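Local atomic coordinates of gdp-l-fucose synthetase (Naegleria fowleri, PDB entry 6AQZ), a protein that binds NADP and probably catalyses the NADPH-dependent formation of GDP-L-fucose. Residues Q23-L28 and R77-I82; V40-K45 and Y239-A244; E258-C263 and N306-R311. All blocks are in the same frame, centred on the assembly; numbering follows the deposited sequence.

Contact 1: Q23-L28 and R77-I82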
ATOM      1  N   GLN A  23      -6.657 -37.439  -1.785  1.00 71.19           N
ATOM      2  CA  GLN A  23      -5.311 -37.665  -2.283  1.00 79.89           C
ATOM      3  C   GLN A  23      -5.013 -36.848  -3.524  1.00 77.13           C
ATOM      4  O   GLN A  23      -3.840 -36.627  -3.833  1.00 78.16           O
ATOM      5  CB  GLN A  23      -5.082 -39.153  -2.555  1.00 92.52           C
ATOM      6  CG  GLN A  23      -5.152 -40.033  -1.304  1.00100.03           C
ATOM      7  CD  GLN A  23      -4.330 -39.514  -0.113  1.00101.55           C
ATOM      8  OE1 GLN A  23      -3.449 -38.648  -0.239  1.00 97.39           O
ATOM      9  NE2 GLN A  23      -4.626 -40.060   1.063  1.00103.57           N
ATOM     10  N   ASP A  24      -6.040 -36.360  -4.213  1.00 78.16           N
ATOM     11  CA  ASP A  24      -5.816 -35.573  -5.414  1.00 79.00           C
ATOM     12  C   ASP A  24      -5.479 -34.122  -5.110  1.00 73.10           C
ATOM     13  O   ASP A  24      -5.068 -33.394  -6.020  1.00 77.69           O
ATOM     14  CB  ASP A  24      -7.038 -35.645  -6.328  1.00 83.58           C
ATOM     15  CG  ASP A  24      -7.000 -36.848  -7.239  1.00 93.40           C
ATOM     16  OD1 ASP A  24      -5.911 -37.116  -7.805  1.00 92.73           O
ATOM     17  OD2 ASP A  24      -8.040 -37.535  -7.376  1.00 98.38           O
ATOM     18  N   ASP A  25      -5.611 -33.695  -3.861  1.00 68.09           N
ATOM     19  CA  ASP A  25      -5.346 -32.313  -3.522  1.00 61.02           C
ATOM     20  C   ASP A  25      -3.855 -32.076  -3.387  1.00 63.53           C
ATOM     21  O   ASP A  25      -3.116 -32.916  -2.864  1.00 64.67           O
ATOM     22  CB  ASP A  25      -6.022 -31.934  -2.207  1.00 61.50           C
ATOM     23  CG  ASP A  25      -7.503 -31.771  -2.341  1.00 70.57           C
ATOM     24  OD1 ASP A  25      -7.942 -31.027  -3.252  1.00 71.20           O
ATOM     25  OD2 ASP A  25      -8.220 -32.392  -1.530  1.00 76.37           O
ATOM     26  N   VAL A  26      -3.438 -30.889  -3.802  1.00 62.25           N
ATOM     27  CA  VAL A  26      -2.061 -30.440  -3.717  1.00 59.10           C
ATOM     28  C   VAL A  26      -2.112 -29.158  -2.913  1.00 52.98           C
ATOM     29  O   VAL A  26      -2.820 -28.220  -3.294  1.00 45.74           O
ATOM     30  CB  VAL A  26      -1.458 -30.188  -5.111  1.00 57.53           C
ATOM     31  CG1 VAL A  26       0.010 -29.845  -5.016  1.00 52.89           C
ATOM     32  CG2 VAL A  26      -1.695 -31.367  -6.043  1.00 57.05           C
ATOM     33  N   ILE A  27      -1.382 -29.114  -1.803  1.00 47.99           N
ATOM     34  CA  ILE A  27      -1.381 -27.945  -0.938  1.00 45.24           C
ATOM     35  C   ILE A  27       0.015 -27.354  -0.972  1.00 52.16           C
ATOM     36  O   ILE A  27       0.966 -27.977  -0.486  1.00 60.36           O
ATOM     37  CB  ILE A  27      -1.785 -28.266   0.507  1.00 48.42           C
ATOM     38  CG1 ILE A  27      -3.144 -28.966   0.578  1.00 50.36           C
ATOM     39  CG2 ILE A  27      -1.807 -26.978   1.328  1.00 40.60           C
ATOM     40  CD1 ILE A  27      -3.064 -30.529   0.490  1.00 46.38           C
ATOM     41  N   LEU A  28       0.127 -26.133  -1.495  1.00 55.97           N
ATOM     42  CA  LEU A  28       1.392 -25.421  -1.609  1.00 52.09           C
ATOM     43  C   LEU A  28       1.563 -24.492  -0.414  1.00 49.17           C
ATOM     44  O   LEU A  28       0.684 -23.671  -0.134  1.00 51.02           O
ATOM     45  CB  LEU A  28       1.424 -24.625  -2.913  1.00 53.93           C
ATOM     46  CG  LEU A  28       2.766 -24.152  -3.470  1.00 54.17           C
ATOM     47  CD1 LEU A  28       3.718 -25.310  -3.734  1.00 53.98           C
ATOM     48  CD2 LEU A  28       2.539 -23.296  -4.734  1.00 48.39           C
ATOM     49  N   ARG A  77       0.627 -27.591  -9.532  1.00 56.32           N
ATOM     50  CA  ARG A  77      -0.781 -27.273  -9.765  1.00 52.34           C
ATOM     51  C   ARG A  77      -1.600 -27.427  -8.485  1.00 54.29           C
ATOM     52  O   ARG A  77      -2.428 -28.337  -8.397  1.00 55.53           O
ATOM     53  CB  ARG A  77      -1.376 -28.168 -10.860  1.00 52.88           C
ATOM     54  CG  ARG A  77      -0.689 -28.111 -12.221  1.00 65.52           C
ATOM     55  CD  ARG A  77      -0.842 -26.753 -12.915  1.00 77.76           C
ATOM     56  NE  ARG A  77      -0.015 -26.685 -14.125  1.00 90.89           N
ATOM     57  CZ  ARG A  77      -0.473 -26.485 -15.360  1.00 93.94           C
ATOM     58  NH1 ARG A  77      -1.774 -26.298 -15.580  1.00 93.67           N
ATOM     59  NH2 ARG A  77       0.387 -26.449 -16.378  1.00 91.76           N
ATOM     60  N   PRO A  78      -1.402 -26.585  -7.474  1.00 54.59           N
ATOM     61  CA  PRO A  78      -2.077 -26.806  -6.191  1.00 52.46           C
ATOM     62  C   PRO A  78      -3.564 -26.487  -6.266  1.00 58.37           C
ATOM     63  O   PRO A  78      -4.000 -25.650  -7.064  1.00 56.54           O
ATOM     64  CB  PRO A  78      -1.371 -25.823  -5.258  1.00 45.73           C
ATOM     65  CG  PRO A  78      -1.017 -24.706  -6.165  1.00 40.37           C
ATOM     66  CD  PRO A  78      -0.591 -25.355  -7.452  1.00 45.62           C
ATOM     67  N   THR A  79      -4.339 -27.147  -5.383  1.00 56.40           N
ATOM     68  CA  THR A  79      -5.732 -26.792  -5.111  1.00 55.90           C
ATOM     69  C   THR A  79      -5.884 -25.883  -3.900  1.00 52.79           C
ATOM     70  O   THR A  79      -6.936 -25.256  -3.743  1.00 46.48           O
ATOM     71  CB  THR A  79      -6.610 -28.046  -4.896  1.00 63.19           C
ATOM     72  OG1 THR A  79      -6.043 -28.895  -3.889  1.00 66.80           O
ATOM     73  CG2 THR A  79      -6.776 -28.830  -6.189  1.00 60.98           C
ATOM     74  N   TYR A  80      -4.889 -25.845  -3.020  1.00 49.95           N
ATOM     75  CA  TYR A  80      -4.894 -24.970  -1.862  1.00 43.71           C
ATOM     76  C   TYR A  80      -3.509 -24.373  -1.716  1.00 51.25           C
ATOM     77  O   TYR A  80      -2.515 -24.979  -2.115  1.00 57.46           O
ATOM     78  CB  TYR A  80      -5.315 -25.714  -0.590  1.00 43.53           C
ATOM     79  CG  TYR A  80      -6.773 -26.138  -0.651  1.00 48.59           C
ATOM     80  CD1 TYR A  80      -7.786 -25.249  -0.319  1.00 49.48           C
ATOM     81  CD2 TYR A  80      -7.142 -27.410  -1.105  1.00 50.89           C
ATOM     82  CE1 TYR A  80      -9.132 -25.622  -0.409  1.00 54.37           C
ATOM     83  CE2 TYR A  80      -8.487 -27.792  -1.198  1.00 44.48           C
ATOM     84  CZ  TYR A  80      -9.469 -26.899  -0.847  1.00 53.59           C
ATOM     85  OH  TYR A  80     -10.799 -27.268  -0.922  1.00 61.73           O
ATOM     86  N   VAL A  81      -3.455 -23.157  -1.188  1.00 42.33           N
ATOM     87  CA  VAL A  81      -2.199 -22.472  -0.952  1.00 42.33           C
ATOM     88  C   VAL A  81      -2.240 -21.881   0.453  1.00 44.51           C
ATOM     89  O   VAL A  81      -3.204 -21.197   0.820  1.00 45.46           O
ATOM     90  CB  VAL A  81      -1.936 -21.393  -2.024  1.00 38.92           C
ATOM     91  CG1 VAL A  81      -0.781 -20.459  -1.616  1.00 32.20           C
ATOM     92  CG2 VAL A  81      -1.608 -22.056  -3.329  1.00 36.91           C
ATOM     93  N   ILE A  82      -1.207 -22.165   1.242  1.00 40.99           N
ATOM     94  CA  ILE A  82      -0.975 -21.474   2.504  1.00 41.49           C
ATOM     95  C   ILE A  82       0.244 -20.593   2.281  1.00 42.55           C
ATOM     96  O   ILE A  82       1.352 -21.099   2.076  1.00 49.00           O
ATOM     97  CB  ILE A  82      -0.751 -22.437   3.673  1.00 42.55           C
ATOM     98  CG1 ILE A  82      -1.942 -23.379   3.837  1.00 42.32           C
ATOM     99  CG2 ILE A  82      -0.520 -21.643   4.964  1.00 36.85           C
ATOM    100  CD1 ILE A  82      -1.776 -24.322   5.003  1.00 43.94           C
TER
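The carbonyl oxygen of V26 is gripped by two successive amides, a forked acceptor placed where the two chains come together ahead of the regular parallel bonds. The bond from T79 N to V26 O (2.8 Å) lies in the carbonyl plane, whereas Y80 N reaches V26 O from further off (3.2 Å), tilted 16° from that plane. Just before them the T79 hydroxyl joins the two chains: OG1 donates to D25 OD1 (2.9 Å), meeting the carboxylate on its anti side, and accepts from V26 N (3.3 Å). A chi1 of 53° sets OG1 between the backbone N and carbonyl carbon of T79, where it can serve both partners. D25 OD2 is held by T22 N. Beyond the fork, L28 N bonds to Y80 O (2.9 Å) and I82 N to L28 O (2.8 Å), in parallel register. I27 and Y80 share one face of the sheet, CG1 of I27 packing on CB of Y80; on the other face CB of L28 meets CB of P78 (3.8 Å) and CG2 of V81. These are neighbouring parallel strands of the Rossmann-type sheet, flanked by strands 52-55 and 123-127, with F73 of helix 66-76 packed against L28, P78 and V81.

Contact 2: V40-K45 and Y239-A244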
ATOM      1  N   VAL A  40       3.154 -26.240  10.767  1.00 44.12           N
ATOM      2  CA  VAL A  40       2.125 -26.828   9.915  1.00 47.55           C
ATOM      3  C   VAL A  40       2.560 -28.209   9.437  1.00 51.22           C
ATOM      4  O   VAL A  40       1.775 -29.166   9.459  1.00 49.42           O
ATOM      5  CB  VAL A  40       1.791 -25.884   8.741  1.00 49.76           C
ATOM      6  CG1 VAL A  40       0.870 -26.572   7.747  1.00 49.31           C
ATOM      7  CG2 VAL A  40       1.158 -24.599   9.254  1.00 44.99           C
ATOM      8  N   GLU A  41       3.821 -28.339   9.014  1.00 53.65           N
ATOM      9  CA  GLU A  41       4.326 -29.630   8.548  1.00 49.45           C
ATOM     10  C   GLU A  41       4.258 -30.689   9.652  1.00 55.17           C
ATOM     11  O   GLU A  41       3.969 -31.863   9.389  1.00 55.45           O
ATOM     12  CB  GLU A  41       5.761 -29.473   8.045  1.00 54.66           C
ATOM     13  CG  GLU A  41       6.388 -30.768   7.540  1.00 62.02           C
ATOM     14  CD  GLU A  41       7.845 -30.614   7.142  1.00 65.86           C
ATOM     15  OE1 GLU A  41       8.552 -29.736   7.695  1.00 66.90           O
ATOM     16  OE2 GLU A  41       8.277 -31.367   6.251  1.00 68.11           O
ATOM     17  N   HIS A  42       4.531 -30.290  10.894  1.00 57.30           N
ATOM     18  CA  HIS A  42       4.449 -31.210  12.020  1.00 52.19           C
ATOM     19  C   HIS A  42       3.004 -31.660  12.270  1.00 52.75           C
ATOM     20  O   HIS A  42       2.743 -32.849  12.459  1.00 60.12           O
ATOM     21  CB  HIS A  42       5.060 -30.550  13.253  1.00 52.28           C
ATOM     22  CG  HIS A  42       4.893 -31.344  14.511  1.00 58.20           C
ATOM     23  ND1 HIS A  42       4.047 -30.956  15.527  1.00 61.09           N
ATOM     24  CD2 HIS A  42       5.459 -32.507  14.914  1.00 65.60           C
ATOM     25  CE1 HIS A  42       4.097 -31.849  16.502  1.00 67.08           C
ATOM     26  NE2 HIS A  42       4.947 -32.798  16.155  1.00 66.35           N
ATOM     27  N   ILE A  43       2.050 -30.724  12.285  1.00 49.95           N
ATOM     28  CA  ILE A  43       0.658 -31.099  12.514  1.00 54.46           C
ATOM     29  C   ILE A  43       0.142 -31.971  11.374  1.00 61.57           C
ATOM     30  O   ILE A  43      -0.495 -33.007  11.604  1.00 60.84           O
ATOM     31  CB  ILE A  43      -0.208 -29.842  12.699  1.00 54.36           C
ATOM     32  CG1 ILE A  43       0.211 -29.108  13.970  1.00 48.56           C
ATOM     33  CG2 ILE A  43      -1.711 -30.208  12.700  1.00 48.57           C
ATOM     34  CD1 ILE A  43       0.191 -30.005  15.187  1.00 51.55           C
ATOM     35  N   VAL A  44       0.453 -31.597  10.127  1.00 60.44           N
ATOM     36  CA  VAL A  44       0.010 -32.400   8.990  1.00 58.02           C
ATOM     37  C   VAL A  44       0.465 -33.851   9.143  1.00 58.37           C
ATOM     38  O   VAL A  44      -0.298 -34.790   8.877  1.00 60.99           O
ATOM     39  CB  VAL A  44       0.507 -31.777   7.672  1.00 56.64           C
ATOM     40  CG1 VAL A  44       0.558 -32.826   6.555  1.00 49.53           C
ATOM     41  CG2 VAL A  44      -0.396 -30.613   7.252  1.00 62.05           C
ATOM     42  N   LYS A  45       1.702 -34.055   9.595  1.00 61.44           N
ATOM     43  CA  LYS A  45       2.225 -35.409   9.764  1.00 58.40           C
ATOM     44  C   LYS A  45       1.668 -36.086  11.013  1.00 63.64           C
ATOM     45  O   LYS A  45       1.334 -37.276  10.984  1.00 69.72           O
ATOM     46  CB  LYS A  45       3.755 -35.378   9.804  1.00 60.02           C
ATOM     47  N   TYR A 239       1.983 -20.660  20.851  1.00 54.31           N
ATOM     48  CA  TYR A 239       2.805 -21.787  20.421  1.00 50.06           C
ATOM     49  C   TYR A 239       2.575 -22.087  18.949  1.00 47.60           C
ATOM     50  O   TYR A 239       1.434 -22.239  18.505  1.00 54.53           O
ATOM     51  CB  TYR A 239       2.469 -23.024  21.266  1.00 49.86           C
ATOM     52  CG  TYR A 239       3.393 -24.216  21.108  1.00 47.34           C
ATOM     53  CD1 TYR A 239       4.736 -24.050  20.781  1.00 48.57           C
ATOM     54  CD2 TYR A 239       2.926 -25.511  21.332  1.00 56.00           C
ATOM     55  CE1 TYR A 239       5.582 -25.142  20.658  1.00 50.27           C
ATOM     56  CE2 TYR A 239       3.766 -26.619  21.221  1.00 58.40           C
ATOM     57  CZ  TYR A 239       5.095 -26.429  20.882  1.00 56.26           C
ATOM     58  OH  TYR A 239       5.939 -27.507  20.757  1.00 55.21           O
ATOM     59  N   SER A 240       3.667 -22.234  18.201  1.00 38.22           N
ATOM     60  CA  SER A 240       3.533 -22.438  16.765  1.00 44.64           C
ATOM     61  C   SER A 240       2.720 -23.684  16.418  1.00 45.64           C
ATOM     62  O   SER A 240       1.983 -23.673  15.427  1.00 45.24           O
ATOM     63  CB  SER A 240       4.918 -22.491  16.127  1.00 46.83           C
ATOM     64  OG  SER A 240       5.632 -23.614  16.596  1.00 48.56           O
ATOM     65  N   HIS A 241       2.823 -24.768  17.202  1.00 46.39           N
ATOM     66  CA  HIS A 241       1.993 -25.931  16.885  1.00 47.48           C
ATOM     67  C   HIS A 241       0.501 -25.620  17.071  1.00 47.34           C
ATOM     68  O   HIS A 241      -0.338 -26.059  16.272  1.00 47.43           O
ATOM     69  CB  HIS A 241       2.403 -27.131  17.733  1.00 50.77           C
ATOM     70  CG  HIS A 241       3.768 -27.645  17.418  1.00 54.58           C
ATOM     71  ND1 HIS A 241       4.331 -28.716  18.077  1.00 56.15           N
ATOM     72  CD2 HIS A 241       4.686 -27.234  16.513  1.00 53.01           C
ATOM     73  CE1 HIS A 241       5.535 -28.947  17.589  1.00 57.24           C
ATOM     74  NE2 HIS A 241       5.780 -28.056  16.645  1.00 57.11           N
ATOM     75  N   ASP A 242       0.158 -24.850  18.105  1.00 41.67           N
ATOM     76  CA  ASP A 242      -1.219 -24.399  18.255  1.00 44.68           C
ATOM     77  C   ASP A 242      -1.638 -23.491  17.096  1.00 48.28           C
ATOM     78  O   ASP A 242      -2.726 -23.659  16.526  1.00 50.57           O
ATOM     79  CB  ASP A 242      -1.387 -23.671  19.583  1.00 47.44           C
ATOM     80  CG  ASP A 242      -1.310 -24.577  20.762  1.00 52.07           C
ATOM     81  OD1 ASP A 242      -1.292 -25.821  20.588  1.00 57.02           O
ATOM     82  OD2 ASP A 242      -1.291 -24.027  21.881  1.00 56.87           O
ATOM     83  N   ALA A 243      -0.777 -22.542  16.716  1.00 44.77           N
ATOM     84  CA  ALA A 243      -1.092 -21.672  15.582  1.00 48.30           C
ATOM     85  C   ALA A 243      -1.318 -22.488  14.316  1.00 49.78           C
ATOM     86  O   ALA A 243      -2.205 -22.167  13.511  1.00 43.50           O
ATOM     87  CB  ALA A 243       0.029 -20.655  15.353  1.00 42.72           C
ATOM     88  N   ALA A 244      -0.523 -23.556  14.134  1.00 40.67           N
ATOM     89  CA  ALA A 244      -0.675 -24.422  12.969  1.00 42.51           C
ATOM     90  C   ALA A 244      -2.035 -25.129  12.952  1.00 48.34           C
ATOM     91  O   ALA A 244      -2.613 -25.343  11.878  1.00 46.30           O
ATOM     92  CB  ALA A 244       0.470 -25.449  12.930  1.00 41.44           C
TER
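H42 and H241 meet ring against ring, an offset stack that joins two helices far apart in sequence. The imidazole planes are inclined by 26° and their centroids lie 4.2 Å apart. The overlap is partial: ND1 of H42 sits over one face of the H241 ring, displaced toward its rim, and comes within 3.2 Å of H241 CE1. The side chains reach this position from different directions, crossing at about a right angle. H42 extends from its helix with CG anti to the backbone N (chi1 174°), while in H241 CG stands anti to the carbonyl carbon, which brings the ring to H42. On the opposite face Y239 CZ lies 3.6 Å above the H241 plane, toward its rim, giving the ring a neighbour on each face.

Beside the rings the contact is aliphatic. The methyl of A244 points at helix 35-46 and fits against the start of the 40-45 segment, with CB 3.5 Å from V40 N and 3.8 Å from V40 CG2. I43 comes from one turn further on: its CG1 touches A244 CB (3.8 Å) and lies near the carbonyl oxygen of H241. With only the methyl of A244 as its side chain there, the backbones come close, V40 CA and A244 CA being 4.8 Å apart, as the short helical segments cross at -65°. A39 of helix 35-46 extends this close packing onto S240, H241 and A244.

ND1 of H42 and ND1 of H241 are 3.4 Å apart but poorly angled, and the pair is an offset stack rather than a hydrogen bond. Such proximity would probably disfavour both histidines being protonated at once, and the pairing is consistent with at least one neutral ring.

Contact 3: E258-C263 and N306-R311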
ATOM      1  N   GLU A 258     -12.537 -11.638   5.677  1.00 44.71           N
ATOM      2  CA  GLU A 258     -11.970 -10.835   6.760  1.00 40.47           C
ATOM      3  C   GLU A 258     -10.869 -11.625   7.460  1.00 47.80           C
ATOM      4  O   GLU A 258     -11.043 -12.821   7.721  1.00 47.68           O
ATOM      5  CB  GLU A 258     -13.037 -10.478   7.796  1.00 43.67           C
ATOM      6  CG  GLU A 258     -14.257  -9.813   7.218  1.00 50.07           C
ATOM      7  CD  GLU A 258     -13.941  -8.473   6.581  1.00 55.99           C
ATOM      8  OE1 GLU A 258     -13.027  -7.764   7.080  1.00 59.44           O
ATOM      9  OE2 GLU A 258     -14.599  -8.147   5.563  1.00 56.14           O
ATOM     10  N   PRO A 259      -9.741 -10.993   7.800  1.00 47.47           N
ATOM     11  CA  PRO A 259      -8.703 -11.723   8.546  1.00 38.98           C
ATOM     12  C   PRO A 259      -9.251 -12.165   9.886  1.00 39.04           C
ATOM     13  O   PRO A 259     -10.144 -11.537  10.444  1.00 45.63           O
ATOM     14  CB  PRO A 259      -7.578 -10.697   8.711  1.00 45.03           C
ATOM     15  CG  PRO A 259      -8.221  -9.352   8.481  1.00 43.56           C
ATOM     16  CD  PRO A 259      -9.378  -9.584   7.548  1.00 43.01           C
ATOM     17  N   ILE A 260      -8.746 -13.290  10.383  1.00 37.10           N
ATOM     18  CA  ILE A 260      -9.118 -13.792  11.703  1.00 33.47           C
ATOM     19  C   ILE A 260      -7.855 -13.842  12.543  1.00 41.80           C
ATOM     20  O   ILE A 260      -6.838 -14.392  12.112  1.00 44.05           O
ATOM     21  CB  ILE A 260      -9.807 -15.168  11.632  1.00 32.91           C
ATOM     22  CG1 ILE A 260     -10.153 -15.662  13.030  1.00 38.63           C
ATOM     23  CG2 ILE A 260      -8.953 -16.216  10.917  1.00 32.63           C
ATOM     24  CD1 ILE A 260     -10.977 -16.967  13.023  1.00 34.61           C
ATOM     25  N   MET A 261      -7.909 -13.248  13.729  1.00 33.27           N
ATOM     26  CA  MET A 261      -6.743 -13.276  14.589  1.00 41.00           C
ATOM     27  C   MET A 261      -6.502 -14.630  15.232  1.00 41.35           C
ATOM     28  O   MET A 261      -7.431 -15.326  15.644  1.00 38.14           O
ATOM     29  CB  MET A 261      -6.840 -12.198  15.633  1.00 38.24           C
ATOM     30  CG  MET A 261      -6.458 -10.990  14.886  1.00 58.37           C
ATOM     31  SD  MET A 261      -5.602  -9.869  15.901  1.00 62.74           S
ATOM     32  CE  MET A 261      -7.068  -8.914  16.334  1.00 53.97           C
ATOM     33  N   LEU A 262      -5.229 -14.998  15.295  1.00 43.34           N
ATOM     34  CA  LEU A 262      -4.784 -16.200  15.995  1.00 41.55           C
ATOM     35  C   LEU A 262      -3.976 -15.730  17.195  1.00 39.71           C
ATOM     36  O   LEU A 262      -2.820 -15.324  17.052  1.00 40.46           O
ATOM     37  CB  LEU A 262      -3.952 -17.074  15.071  1.00 43.36           C
ATOM     38  CG  LEU A 262      -4.498 -17.439  13.682  1.00 42.02           C
ATOM     39  CD1 LEU A 262      -3.580 -18.474  12.992  1.00 43.01           C
ATOM     40  CD2 LEU A 262      -5.928 -17.930  13.752  1.00 33.68           C
ATOM     41  N   CYS A 263      -4.578 -15.782  18.378  1.00 38.82           N
ATOM     42  CA  CYS A 263      -3.881 -15.373  19.588  1.00 47.50           C
ATOM     43  C   CYS A 263      -4.550 -16.040  20.779  1.00 51.92           C
ATOM     44  O   CYS A 263      -5.486 -16.830  20.641  1.00 52.68           O
ATOM     45  CB  CYS A 263      -3.858 -13.858  19.762  1.00 56.31           C
ATOM     46  SG  CYS A 263      -5.464 -13.151  20.083  1.00 56.87           S
ATOM     47  N   ASN A 306      -9.061 -12.283  20.713  1.00 42.12           N
ATOM     48  CA  ASN A 306      -9.326 -13.573  20.092  1.00 44.16           C
ATOM     49  C   ASN A 306     -10.814 -13.904  20.050  1.00 50.72           C
ATOM     50  O   ASN A 306     -11.173 -15.082  19.910  1.00 55.58           O
ATOM     51  CB  ASN A 306      -8.558 -14.686  20.807  1.00 48.36           C
ATOM     52  CG  ASN A 306      -9.162 -15.072  22.137  1.00 58.39           C
ATOM     53  OD1 ASN A 306      -9.707 -14.247  22.859  1.00 50.33           O
ATOM     54  ND2 ASN A 306      -9.014 -16.348  22.495  1.00 75.73           N
ATOM     55  N   ALA A 307     -11.681 -12.886  20.150  1.00 43.61           N
ATOM     56  CA  ALA A 307     -13.118 -13.124  20.226  1.00 45.65           C
ATOM     57  C   ALA A 307     -13.627 -13.878  19.008  1.00 46.81           C
ATOM     58  O   ALA A 307     -14.524 -14.719  19.129  1.00 51.53           O
ATOM     59  CB  ALA A 307     -13.871 -11.801  20.383  1.00 43.68           C
ATOM     60  N   LYS A 308     -13.098 -13.578  17.822  1.00 39.54           N
ATOM     61  CA  LYS A 308     -13.658 -14.193  16.621  1.00 48.99           C
ATOM     62  C   LYS A 308     -13.392 -15.704  16.588  1.00 50.96           C
ATOM     63  O   LYS A 308     -14.307 -16.509  16.368  1.00 52.42           O
ATOM     64  CB  LYS A 308     -13.121 -13.505  15.369  1.00 40.20           C
ATOM     65  CG  LYS A 308     -13.675 -14.143  14.120  1.00 43.72           C
ATOM     66  CD  LYS A 308     -14.042 -13.128  13.075  1.00 54.09           C
ATOM     67  CE  LYS A 308     -12.841 -12.616  12.341  1.00 52.46           C
ATOM     68  NZ  LYS A 308     -13.238 -11.788  11.183  1.00 44.71           N
ATOM     69  N   PHE A 309     -12.141 -16.105  16.802  1.00 41.22           N
ATOM     70  CA  PHE A 309     -11.808 -17.520  16.807  1.00 42.66           C
ATOM     71  C   PHE A 309     -12.486 -18.235  17.969  1.00 46.77           C
ATOM     72  O   PHE A 309     -12.984 -19.358  17.819  1.00 44.02           O
ATOM     73  CB  PHE A 309     -10.279 -17.691  16.871  1.00 42.57           C
ATOM     74  CG  PHE A 309      -9.831 -19.090  16.667  1.00 44.33           C
ATOM     75  CD1 PHE A 309      -9.791 -19.979  17.730  1.00 50.80           C
ATOM     76  CD2 PHE A 309      -9.489 -19.541  15.403  1.00 47.93           C
ATOM     77  CE1 PHE A 309      -9.374 -21.294  17.545  1.00 54.72           C
ATOM     78  CE2 PHE A 309      -9.077 -20.864  15.207  1.00 54.83           C
ATOM     79  CZ  PHE A 309      -9.022 -21.739  16.283  1.00 51.18           C
ATOM     80  N   LEU A 310     -12.549 -17.579  19.130  1.00 44.91           N
ATOM     81  CA  LEU A 310     -13.221 -18.181  20.274  1.00 48.70           C
ATOM     82  C   LEU A 310     -14.708 -18.376  19.994  1.00 56.85           C
ATOM     83  O   LEU A 310     -15.308 -19.362  20.425  1.00 69.73           O
ATOM     84  CB  LEU A 310     -13.003 -17.307  21.506  1.00 51.70           C
ATOM     85  CG  LEU A 310     -13.765 -17.781  22.733  1.00 61.87           C
ATOM     86  CD1 LEU A 310     -13.082 -19.017  23.295  1.00 59.75           C
ATOM     87  CD2 LEU A 310     -13.837 -16.675  23.752  1.00 66.78           C
ATOM     88  N   ARG A 311     -15.322 -17.441  19.281  1.00 58.41           N
ATOM     89  CA  ARG A 311     -16.726 -17.584  18.920  1.00 57.63           C
ATOM     90  C   ARG A 311     -16.912 -18.605  17.800  1.00 57.17           C
ATOM     91  O   ARG A 311     -17.903 -19.343  17.792  1.00 56.67           O
ATOM     92  CB  ARG A 311     -17.304 -16.210  18.554  1.00 47.11           C
ATOM     93  CG  ARG A 311     -18.546 -16.234  17.692  1.00 52.09           C
ATOM     94  CD  ARG A 311     -19.119 -14.816  17.432  1.00 55.24           C
ATOM     95  NE  ARG A 311     -18.304 -14.026  16.501  1.00 51.15           N
ATOM     96  CZ  ARG A 311     -18.323 -14.193  15.180  1.00 50.46           C
ATOM     97  NH1 ARG A 311     -19.102 -15.124  14.633  1.00 46.77           N
ATOM     98  NH2 ARG A 311     -17.571 -13.434  14.398  1.00 47.50           N
TER
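I260 and K308 run past each other obliquely, CG1 of the isoleucine lying 4.0 Å from CG of the lysine. I260 also reaches F309: its CD1 arrives at the ring edge, near the ring plane, 3.8 Å from F309 CD2. L262 adds a looser apolar touch to the same ring carbon through its own CD2. Bends at chi2 and chi3 carry the lysine chain back along the strand, where K308 NZ donates to P259 O (3.2 Å) from 37° out of the carbonyl plane. Further along, SG of C263 rests on CB of N306 (3.5 Å), the residue at the N-cap position of helix 307-312. The axis of helical segment 307-311 crosses that of strand 260-262 at about a right angle (91°), 7.4 Å away at closest approach. This strand pairs in parallel with strand 184-194 and belongs to the main sheet of the Rossmann-type fold. In the next shell, Y254 OH is the stronger partner of K308 NZ and is also hydrogen-bonded to E258 O. The F309 ring is held edge-to-face with both W249 and F316. E258 turns its carboxylate away from the lysine, and OE2 forms a salt bridge with R170 of helix 156-179.

How the contacts relate
From the N terminus, strand 26-30 enters the central sheet and leads directly into helix 35-46, so contact 1 and contact 2 start on consecutive elements. Contact 1 closes its loop first, when strand 80-83 comes to lie beside strand 26-30. Contact 2 opens within that loop and closes only at helix 240-253, nearly two hundred residues later; the two therefore cross. Contact 3 follows in series, joining strand 260-262 to helix 307-312 across a shorter loop. Contacts 1 and 3 reach the same sheet, with centres about 25 Å apart. Helix 240-253 links contacts 2 and 3, since A243 O packs against L262 CD1 at 4.0 Å.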